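Local coordinates for protein beta-hexosaminidase (Neisseria gonorrhoeae, PDB 6JTJ) that probably recycles peptidoglycan as a family 3 glycoside hydrolase, removing terminal beta-linked N-acetylglucosamine from cell-wall fragments, at residues C[105-110]-C[208-213]; C[128-133]-C[137-142]; C[180-185]-C[190-195]. All coordinates share one frame; numbering follows the deposited sequence.

Contact 1 is the sugar-binding centre, where segments 105-110 and 208-213 hold N-acetylglucosamine. Contact 3 touches it: Arg-180 NE forms a salt bridge of 2.8 Å to Glu-107 OE1, and Arg-180 also approaches the sugar, so both contacts share the ligand with their centres about 11 Å apart. Contact 2, a helix pair, lies away from the site, with its centre about 19 Å from that of contact 1 and nearest atoms about 10 Å apart. It does meet contact 3, centre to centre about 10 Å, through a probable hydrogen bond of 2.8 Å between His-183 NE2 and Asp-132 OD1. Contacts 2 and 3 follow in series within the loop that contact 1 closes.

Contact 1 of 3, residues C[105-110]-C[208-213]; sequences DHEGGR and CGKHFP. With NAG (2-acetamido-2-deoxy-beta-D-glucopyranose), chain I.
One ammonium group joins two acids and a sugar here: Lys-210 NZ bridges Glu-107 and Asp-105 while donating to two hydroxyls of N-acetylglucosamine. The tight link is to Glu-107, where NZ meets OE2 at 2.6 Å on the anti side of the carboxylate, 24° out of its plane. Asp-105 OD1 is a longer ionic partner of Lys-210 NZ, at 3.5 Å. Lys-210 gets there by a bend at chi3 (-73°), which brings NZ 3.2 Å from O3 and 3.0 Å from O4 of the sugar. Asp-105 divides its oxygens, OD1 taking the O4 hydroxyl at 2.8 Å and OD2 the O6 hydroxyl at 2.7 Å. A cis peptide precedes His-211, whose ring lies against Lys-210 CB and presents NE2 edge-on to O3 of the sugar at 2.9 Å. Two carboxylates and two hydroxyls spread round NZ, surroundings that probably favour the charged form of the lysine. Asp-221 O of the second subunit also bonds the sugar. The strands are not direct neighbours: Phe-163, just past strand 161-162, takes a further bond from Lys-210 NZ, strand 101-108 runs parallel to 161-162, and strand 208-212 pairs with 254-257, all in the TIM-barrel-like catalytic domain of this NagZ.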
loop_
_atom_site.group_PDB
_atom_site.type_symbol
_atom_site.label_atom_id
_atom_site.label_comp_id
_atom_site.label_asym_id
_atom_site.label_seq_id
_atom_site.Cartn_x
_atom_site.Cartn_y
_atom_site.Cartn_z
ATOM N N ASP C 105 -2.689 9.639 11.913
ATOM C CA ASP C 105 -2.895 8.222 11.645
ATOM C C ASP C 105 -2.143 7.362 12.667
ATOM O O ASP C 105 -0.985 6.993 12.439
ATOM C CB ASP C 105 -2.416 7.865 10.223
ATOM C CG ASP C 105 -3.217 8.560 9.129
ATOM O OD1 ASP C 105 -4.442 8.337 9.083
ATOM O OD2 ASP C 105 -2.626 9.284 8.294
ATOM N N HIS C 106 -2.792 7.072 13.798
ATOM C CA HIS C 106 -2.327 6.028 14.711
ATOM C C HIS C 106 -3.313 4.890 14.680
ATOM O O HIS C 106 -4.344 4.931 15.348
ATOM C CB HIS C 106 -2.158 6.536 16.147
ATOM C CG HIS C 106 -0.799 7.097 16.430
ATOM N ND1 HIS C 106 -0.230 7.074 17.682
ATOM C CD2 HIS C 106 0.100 7.697 15.622
ATOM C CE1 HIS C 106 0.970 7.620 17.630
ATOM N NE2 HIS C 106 1.192 8.015 16.394
ATOM N N GLU C 107 -2.993 3.884 13.877
ATOM C CA GLU C 107 -3.773 2.660 13.818
ATOM C C GLU C 107 -3.125 1.603 14.686
ATOM O O GLU C 107 -3.805 0.904 15.431
ATOM C CB GLU C 107 -3.831 2.127 12.391
ATOM C CG GLU C 107 -4.630 2.983 11.430
ATOM C CD GLU C 107 -4.528 2.509 9.989
ATOM O OE1 GLU C 107 -4.233 1.317 9.756
ATOM O OE2 GLU C 107 -4.749 3.334 9.093
ATOM N N GLY C 108 -1.814 1.456 14.524
ATOM C CA GLY C 108 -1.087 0.351 15.094
ATOM C C GLY C 108 -0.220 -0.358 14.060
ATOM O O GLY C 108 -0.446 -0.267 12.859
ATOM N N GLY C 109 0.778 -1.085 14.548
ATOM C CA GLY C 109 1.643 -1.865 13.672
ATOM C C GLY C 109 2.373 -0.919 12.757
ATOM O O GLY C 109 3.032 0.009 13.218
ATOM N N ARG C 110 2.219 -1.115 11.450
ATOM C CA ARG C 110 2.996 -0.327 10.471
ATOM C C ARG C 110 2.394 1.015 10.131
ATOM O O ARG C 110 2.956 1.762 9.305
ATOM C CB ARG C 110 3.249 -1.122 9.184
ATOM C CG ARG C 110 3.942 -2.445 9.411
ATOM C CD ARG C 110 4.474 -3.027 8.123
ATOM N NE ARG C 110 5.103 -4.322 8.326
ATOM C CZ ARG C 110 4.451 -5.478 8.354
ATOM N NH1 ARG C 110 3.126 -5.534 8.243
ATOM N NH2 ARG C 110 5.130 -6.606 8.515
ATOM N N CYS C 208 -12.833 7.116 13.584
ATOM C CA CYS C 208 -12.973 7.368 12.156
ATOM C C CYS C 208 -12.806 6.057 11.417
ATOM O O CYS C 208 -11.692 5.515 11.367
ATOM C CB CYS C 208 -11.920 8.375 11.675
ATOM S SG CYS C 208 -11.965 8.663 9.899
ATOM N N GLY C 209 -13.909 5.549 10.873
ATOM C CA GLY C 209 -13.906 4.277 10.190
ATOM C C GLY C 209 -13.315 4.395 8.797
ATOM O O GLY C 209 -13.601 5.352 8.104
ATOM N N LYS C 210 -12.495 3.427 8.405
ATOM C CA LYS C 210 -11.842 3.426 7.098
ATOM C C LYS C 210 -11.931 2.030 6.488
ATOM O O LYS C 210 -11.830 1.061 7.240
ATOM C CB LYS C 210 -10.351 3.753 7.256
ATOM C CG LYS C 210 -10.059 4.893 8.189
ATOM C CD LYS C 210 -8.653 5.457 7.962
ATOM C CE LYS C 210 -7.552 4.557 8.481
ATOM N NZ LYS C 210 -6.349 5.385 8.831
ATOM N N HIS C 211 -12.070 1.867 5.160
ATOM C CA HIS C 211 -12.233 2.918 4.162
ATOM C C HIS C 211 -13.550 2.637 3.472
ATOM O O HIS C 211 -13.680 1.656 2.760
ATOM C CB HIS C 211 -11.078 2.893 3.163
ATOM C CG HIS C 211 -9.738 2.979 3.807
ATOM N ND1 HIS C 211 -9.143 1.906 4.442
ATOM C CD2 HIS C 211 -8.869 4.010 3.917
ATOM C CE1 HIS C 211 -7.961 2.267 4.901
ATOM N NE2 HIS C 211 -7.774 3.538 4.602
ATOM N N PHE C 212 -14.536 3.492 3.722
ATOM C CA PHE C 212 -15.910 3.263 3.291
ATOM C C PHE C 212 -15.992 3.186 1.774
ATOM O O PHE C 212 -15.437 4.049 1.094
ATOM C CB PHE C 212 -16.806 4.411 3.762
ATOM C CG PHE C 212 -18.232 4.279 3.321
ATOM C CD1 PHE C 212 -19.133 3.531 4.072
ATOM C CD2 PHE C 212 -18.668 4.889 2.176
ATOM C CE1 PHE C 212 -20.434 3.387 3.677
ATOM C CE2 PHE C 212 -19.997 4.767 1.773
ATOM C CZ PHE C 212 -20.878 4.024 2.523
ATOM N N PRO C 213 -16.744 2.218 1.233
ATOM C CA PRO C 213 -17.571 1.200 1.851
ATOM C C PRO C 213 -16.887 -0.159 2.051
ATOM O O PRO C 213 -17.584 -1.151 2.356
ATOM C CB PRO C 213 -18.696 1.053 0.837
ATOM C CG PRO C 213 -17.984 1.202 -0.469
ATOM C CD PRO C 213 -16.890 2.193 -0.232
HETATM C C1 NAG I . -4.920 7.302 2.884
HETATM C C2 NAG I . -4.897 6.015 3.721
HETATM C C3 NAG I . -5.716 6.190 4.978
HETATM C C4 NAG I . -5.304 7.457 5.725
HETATM C C5 NAG I . -5.464 8.686 4.851
HETATM C C6 NAG I . -4.877 9.926 5.532
HETATM C C7 NAG I . -4.937 3.638 2.938
HETATM C C8 NAG I . -3.671 3.441 3.661
HETATM N N2 NAG I . -5.432 4.879 3.011
HETATM O O1 NAG I . -3.808 7.343 2.009
HETATM O O3 NAG I . -5.562 5.041 5.780
HETATM O O4 NAG I . -6.030 7.615 6.917
HETATM O O5 NAG I . -4.751 8.487 3.649
HETATM O O6 NAG I . -3.478 9.833 5.749
HETATM O O7 NAG I . -5.445 2.708 2.289
#

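Contact 2 of 3, residues C[128-133]-C[137-142]; sequences GQIWDK and SAAETA
This is a helical hairpin, in which helix 124-134 turns sharply into helix 136-155 and the two short segments run nearly antiparallel, 157° between their directions, with axes 7.8 Å apart at closest approach. Ile-130 and Ala-139 form its middle. The CG2 methyl of Ile-130 sits against the backbone of the facing helix, 3.6 Å from Ala-139 CA, and also reaches Ala-138 CB at 4.2 Å. The other branch runs out along the helix and puts CD1 4.0 Å from Ala-142 CB. The first torsion directs the branches: at chi1 -68° CG2 lies anti to the backbone N and CG1 beside it, and the extended chi2 carries CD1 on to Ala-142. In return, Ala-139 drops its methyl onto the backbone of Trp-131, with CB 3.5 Å from Trp-131 N and 3.8 Å from Trp-131 CB. The indole leaves the helix with CG anti to the backbone N (chi1 173°). Its benzo edge, not a face, is turned to the second helix, so Ala-139 CB and Glu-140 OE2 both lie near the ring plane, OE2 as a loose neighbour of CZ3. Beyond the pair, Trp-131 continues onto Leu-192 of helix 186-202, while Ile-130 and Ala-142 meet Leu-381 and Phe-377 of helix 369-382. Within the second helix Thr-141 OG1 donates to Ser-137 O at 2.9 Å, from the face of that carbonyl opposite to Thr-141 N. Between the helices themselves there is no hydrogen bond. The fit rests on apolar shape, and the small side chains of Ala-138, Ala-139 and Ala-142 let the backbones come close enough for a methyl to touch main-chain atoms.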
loop_
_atom_site.group_PDB
_atom_site.type_symbol
_atom_site.label_atom_id
_atom_site.label_comp_id
_atom_site.label_asym_id
_atom_site.label_seq_id
_atom_site.Cartn_x
_atom_site.Cartn_y
_atom_site.Cartn_z
ATOM N N GLY C 128 -7.603 -9.635 16.195
ATOM C CA GLY C 128 -8.370 -10.705 15.566
ATOM C C GLY C 128 -7.779 -12.087 15.810
ATOM O O GLY C 128 -8.497 -13.082 15.812
ATOM N N GLN C 129 -6.472 -12.162 15.993
ATOM C CA GLN C 129 -5.838 -13.431 16.335
ATOM C C GLN C 129 -6.183 -13.838 17.770
ATOM O O GLN C 129 -6.367 -15.023 18.044
ATOM C CB GLN C 129 -4.322 -13.345 16.147
ATOM C CG GLN C 129 -3.937 -13.281 14.693
ATOM C CD GLN C 129 -2.465 -12.978 14.478
ATOM O OE1 GLN C 129 -1.813 -12.299 15.277
ATOM N NE2 GLN C 129 -1.929 -13.499 13.392
ATOM N N ILE C 130 -6.224 -12.868 18.687
ATOM C CA ILE C 130 -6.678 -13.118 20.050
ATOM C C ILE C 130 -8.132 -13.598 20.020
ATOM O O ILE C 130 -8.499 -14.515 20.738
ATOM C CB ILE C 130 -6.564 -11.867 20.932
ATOM C CG1 ILE C 130 -5.106 -11.517 21.158
ATOM C CG2 ILE C 130 -7.243 -12.097 22.273
ATOM C CD1 ILE C 130 -4.866 -10.177 21.819
ATOM N N TRP C 131 -8.947 -13.014 19.150
ATOM C CA TRP C 131 -10.338 -13.439 18.992
ATOM C C TRP C 131 -10.413 -14.923 18.635
ATOM O O TRP C 131 -11.159 -15.686 19.256
ATOM C CB TRP C 131 -11.022 -12.591 17.910
ATOM C CG TRP C 131 -12.399 -12.985 17.503
ATOM C CD1 TRP C 131 -12.751 -14.019 16.717
ATOM C CD2 TRP C 131 -13.615 -12.287 17.811
ATOM N NE1 TRP C 131 -14.113 -14.043 16.532
ATOM C CE2 TRP C 131 -14.663 -12.992 17.207
ATOM C CE3 TRP C 131 -13.912 -11.151 18.566
ATOM C CZ2 TRP C 131 -15.985 -12.590 17.298
ATOM C CZ3 TRP C 131 -15.247 -10.755 18.668
ATOM C CH2 TRP C 131 -16.256 -11.472 18.033
ATOM N N ASP C 132 -9.654 -15.319 17.618
ATOM C CA ASP C 132 -9.646 -16.702 17.168
ATOM C C ASP C 132 -9.128 -17.669 18.242
ATOM O O ASP C 132 -9.645 -18.757 18.375
ATOM C CB ASP C 132 -8.783 -16.862 15.918
ATOM C CG ASP C 132 -9.414 -16.254 14.689
ATOM O OD1 ASP C 132 -10.628 -15.974 14.696
ATOM O OD2 ASP C 132 -8.686 -16.055 13.706
ATOM N N LYS C 133 -8.116 -17.253 18.988
ATOM C CA LYS C 133 -7.404 -18.139 19.896
ATOM C C LYS C 133 -7.974 -18.161 21.317
ATOM O O LYS C 133 -8.176 -19.231 21.871
ATOM C CB LYS C 133 -5.936 -17.731 19.963
ATOM C CG LYS C 133 -5.045 -18.774 20.605
ATOM C CD LYS C 133 -3.750 -18.165 21.104
ATOM C CE LYS C 133 -2.874 -19.263 21.739
ATOM N NZ LYS C 133 -1.816 -18.767 22.660
ATOM N N SER C 137 -14.301 -12.418 24.179
ATOM C CA SER C 137 -14.262 -11.611 25.368
ATOM C C SER C 137 -12.869 -11.111 25.659
ATOM O O SER C 137 -12.670 -9.948 26.030
ATOM C CB SER C 137 -14.839 -12.426 26.534
ATOM O OG SER C 137 -14.720 -11.711 27.715
ATOM N N ALA C 138 -11.888 -11.993 25.525
ATOM C CA ALA C 138 -10.494 -11.610 25.738
ATOM C C ALA C 138 -10.052 -10.578 24.683
ATOM O O ALA C 138 -9.301 -9.647 24.980
ATOM C CB ALA C 138 -9.593 -12.848 25.663
ATOM N N ALA C 139 -10.508 -10.783 23.455
ATOM C CA ALA C 139 -10.139 -9.910 22.352
ATOM C C ALA C 139 -10.729 -8.512 22.530
ATOM O O ALA C 139 -10.034 -7.520 22.314
ATOM C CB ALA C 139 -10.581 -10.533 21.031
ATOM N N GLU C 140 -12.006 -8.432 22.918
ATOM C CA GLU C 140 -12.644 -7.132 23.157
ATOM C C GLU C 140 -11.942 -6.386 24.261
ATOM O O GLU C 140 -11.720 -5.176 24.163
ATOM C CB GLU C 140 -14.126 -7.289 23.468
ATOM C CG GLU C 140 -14.960 -7.734 22.275
ATOM C CD GLU C 140 -16.455 -7.721 22.569
ATOM O OE1 GLU C 140 -16.836 -7.343 23.703
ATOM O OE2 GLU C 140 -17.253 -8.071 21.659
ATOM N N THR C 141 -11.584 -7.098 25.322
ATOM C CA THR C 141 -10.880 -6.482 26.429
ATOM C C THR C 141 -9.548 -5.923 25.975
ATOM O O THR C 141 -9.144 -4.811 26.350
ATOM C CB THR C 141 -10.640 -7.517 27.549
ATOM O OG1 THR C 141 -11.905 -8.019 28.000
ATOM C CG2 THR C 141 -9.891 -6.906 28.728
ATOM N N ALA C 142 -8.844 -6.709 25.176
ATOM C CA ALA C 142 -7.555 -6.269 24.658
ATOM C C ALA C 142 -7.738 -5.047 23.745
ATOM O O ALA C 142 -6.989 -4.080 23.854
ATOM C CB ALA C 142 -6.890 -7.404 23.900
#

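Contact 3 of 3, residues C[180-185]-C[190-195]; sequences RSFHRN and ARLALA. With NAG (2-acetamido-2-deoxy-beta-D-glucopyranose), chain I.
Phe-182, in the loop before helix 186-202, rests one ring face against Leu-192 of that helix in an apolar contact: Leu-192 CB makes a CH-pi contact, 3.9 Å from the centroid of the Phe-182 ring and offset toward its rim, and lies 3.6 Å from Phe-182 CD1. The CE2 edge of the same face reaches Ala-193, CE2 standing 3.9 Å from Ala-193 CA. Phe-182 CG sits beside its own backbone N (chi1 -75°), which turns the ring onto the helix, and Met-124 and Leu-127 of helix 124-134 also pack against it. Among polar links, Asn-185 N donates to His-183 ND1 at 3.0 Å, almost in the imidazole plane. An accepting ND1 suggests that the imidazole carries its proton on NE2. Asn-185 is the N-cap of helix 186-202, its OD1 receiving Glu-187 N, so the loop following strand 161-162 enters the helix of this TIM-barrel-like domain through a capped end. Ligand and charge contacts belong to Arg-180 at the loop's start. Its chain bends at chi3 (67°), and NH2 gives O3 of N-acetylglucosamine a weak bond of 3.0 Å, while NH1 donates to the carbonyl of Val-176.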
loop_
_atom_site.group_PDB
_atom_site.type_symbol
_atom_site.label_atom_id
_atom_site.label_comp_id
_atom_site.label_asym_id
_atom_site.label_seq_id
_atom_site.Cartn_x
_atom_site.Cartn_y
_atom_site.Cartn_z
ATOM N N ARG C 180 -3.596 -4.504 8.765
ATOM C CA ARG C 180 -4.321 -3.380 9.337
ATOM C C ARG C 180 -5.791 -3.713 9.594
ATOM O O ARG C 180 -6.464 -2.971 10.317
ATOM C CB ARG C 180 -4.240 -2.181 8.437
ATOM C CG ARG C 180 -2.812 -1.641 8.274
ATOM C CD ARG C 180 -2.713 -0.788 7.037
ATOM N NE ARG C 180 -3.492 0.429 7.192
ATOM C CZ ARG C 180 -3.835 1.230 6.194
ATOM N NH1 ARG C 180 -3.497 0.912 4.955
ATOM N NH2 ARG C 180 -4.524 2.343 6.435
ATOM N N SER C 181 -6.277 -4.796 8.988
ATOM C CA SER C 181 -7.635 -5.258 9.209
ATOM C C SER C 181 -7.681 -6.181 10.435
ATOM O O SER C 181 -6.768 -6.983 10.653
ATOM C CB SER C 181 -8.137 -5.998 7.977
ATOM O OG SER C 181 -9.298 -6.731 8.247
ATOM N N PHE C 182 -8.747 -6.042 11.236
ATOM C CA PHE C 182 -8.929 -6.871 12.421
ATOM C C PHE C 182 -9.032 -8.352 12.069
ATOM O O PHE C 182 -8.442 -9.176 12.742
ATOM C CB PHE C 182 -10.222 -6.522 13.159
ATOM C CG PHE C 182 -10.177 -5.247 13.947
ATOM C CD1 PHE C 182 -9.480 -5.159 15.140
ATOM C CD2 PHE C 182 -10.861 -4.122 13.504
ATOM C CE1 PHE C 182 -9.463 -3.987 15.873
ATOM C CE2 PHE C 182 -10.851 -2.962 14.238
ATOM C CZ PHE C 182 -10.145 -2.883 15.420
ATOM N N HIS C 183 -9.785 -8.669 11.022
ATOM C CA HIS C 183 -10.269 -10.026 10.814
ATOM C C HIS C 183 -10.997 -10.152 9.467
ATOM O O HIS C 183 -11.396 -9.150 8.869
ATOM C CB HIS C 183 -11.239 -10.368 11.971
ATOM C CG HIS C 183 -11.371 -11.828 12.255
ATOM N ND1 HIS C 183 -12.269 -12.636 11.601
ATOM C CD2 HIS C 183 -10.751 -12.616 13.166
ATOM C CE1 HIS C 183 -12.178 -13.864 12.073
ATOM N NE2 HIS C 183 -11.258 -13.880 13.019
ATOM N N ARG C 184 -11.165 -11.380 8.989
ATOM C CA ARG C 184 -11.949 -11.659 7.785
ATOM C C ARG C 184 -13.457 -11.475 7.991
ATOM O O ARG C 184 -14.176 -11.083 7.088
ATOM C CB ARG C 184 -11.696 -13.105 7.348
ATOM C CG ARG C 184 -12.428 -13.520 6.087
ATOM C CD ARG C 184 -12.281 -15.013 5.796
ATOM N NE ARG C 184 -12.943 -15.358 4.524
ATOM C CZ ARG C 184 -12.396 -15.256 3.304
ATOM N NH1 ARG C 184 -11.144 -14.828 3.142
ATOM N NH2 ARG C 184 -13.111 -15.596 2.228
ATOM N N ASN C 185 -13.913 -11.727 9.203
ATOM C CA ASN C 185 -15.321 -11.942 9.478
ATOM C C ASN C 185 -15.958 -10.632 9.909
ATOM O O ASN C 185 -15.531 -10.039 10.885
ATOM C CB ASN C 185 -15.483 -12.996 10.594
ATOM C CG ASN C 185 -16.941 -13.403 10.816
ATOM O OD1 ASN C 185 -17.805 -12.571 11.088
ATOM N ND2 ASN C 185 -17.216 -14.678 10.695
ATOM N N ALA C 190 -16.659 -5.847 13.428
ATOM C CA ALA C 190 -17.597 -4.911 14.065
ATOM C C ALA C 190 -17.409 -4.889 15.553
ATOM O O ALA C 190 -17.260 -3.829 16.162
ATOM C CB ALA C 190 -19.041 -5.271 13.722
ATOM N N ARG C 191 -17.336 -6.059 16.163
ATOM C CA ARG C 191 -17.230 -6.109 17.622
ATOM C C ARG C 191 -15.876 -5.623 18.136
ATOM O O ARG C 191 -15.815 -4.899 19.134
ATOM C CB ARG C 191 -17.573 -7.514 18.138
ATOM C CG ARG C 191 -19.045 -7.916 17.799
ATOM C CD ARG C 191 -19.926 -7.852 19.035
ATOM N NE ARG C 191 -19.906 -6.613 19.802
ATOM C CZ ARG C 191 -20.802 -5.619 19.767
ATOM N NH1 ARG C 191 -21.818 -5.615 18.918
ATOM N NH2 ARG C 191 -20.650 -4.597 20.615
ATOM N N LEU C 192 -14.781 -5.975 17.456
ATOM C CA LEU C 192 -13.479 -5.464 17.885
ATOM C C LEU C 192 -13.408 -3.961 17.706
ATOM O O LEU C 192 -12.855 -3.241 18.540
ATOM C CB LEU C 192 -12.349 -6.161 17.119
ATOM C CG LEU C 192 -12.249 -7.655 17.463
ATOM C CD1 LEU C 192 -11.391 -8.403 16.452
ATOM C CD2 LEU C 192 -11.684 -7.810 18.871
ATOM N N ALA C 193 -13.983 -3.476 16.613
ATOM C CA ALA C 193 -13.991 -2.036 16.351
ATOM C C ALA C 193 -14.761 -1.292 17.447
ATOM O O ALA C 193 -14.301 -0.273 17.940
ATOM C CB ALA C 193 -14.608 -1.766 14.975
ATOM N N LEU C 194 -15.940 -1.789 17.796
ATOM C CA LEU C 194 -16.749 -1.169 18.850
ATOM C C LEU C 194 -16.034 -1.131 20.192
ATOM O O LEU C 194 -16.063 -0.123 20.908
ATOM C CB LEU C 194 -18.083 -1.900 18.999
ATOM C CG LEU C 194 -19.070 -1.725 17.852
ATOM C CD1 LEU C 194 -20.188 -2.763 17.949
ATOM C CD2 LEU C 194 -19.657 -0.320 17.853
ATOM N N ALA C 195 -15.313 -2.203 20.500
ATOM C CA ALA C 195 -14.508 -2.248 21.727
ATOM C C ALA C 195 -13.351 -1.280 21.672
ATOM O O ALA C 195 -13.007 -0.614 22.676
ATOM C CB ALA C 195 -13.992 -3.665 21.960
HETATM C C1 NAG I . -4.920 7.302 2.884
HETATM C C2 NAG I . -4.897 6.015 3.721
HETATM C C3 NAG I . -5.716 6.190 4.978
HETATM C C4 NAG I . -5.304 7.457 5.725
HETATM C C5 NAG I . -5.464 8.686 4.851
HETATM C C6 NAG I . -4.877 9.926 5.532
HETATM C C7 NAG I . -4.937 3.638 2.938
HETATM C C8 NAG I . -3.671 3.441 3.661
HETATM N N2 NAG I . -5.432 4.879 3.011
HETATM O O1 NAG I . -3.808 7.343 2.009
HETATM O O3 NAG I . -5.562 5.041 5.780
HETATM O O4 NAG I . -6.030 7.615 6.917
HETATM O O5 NAG I . -4.751 8.487 3.649
HETATM O O6 NAG I . -3.478 9.833 5.749
HETATM O O7 NAG I . -5.445 2.708 2.289
#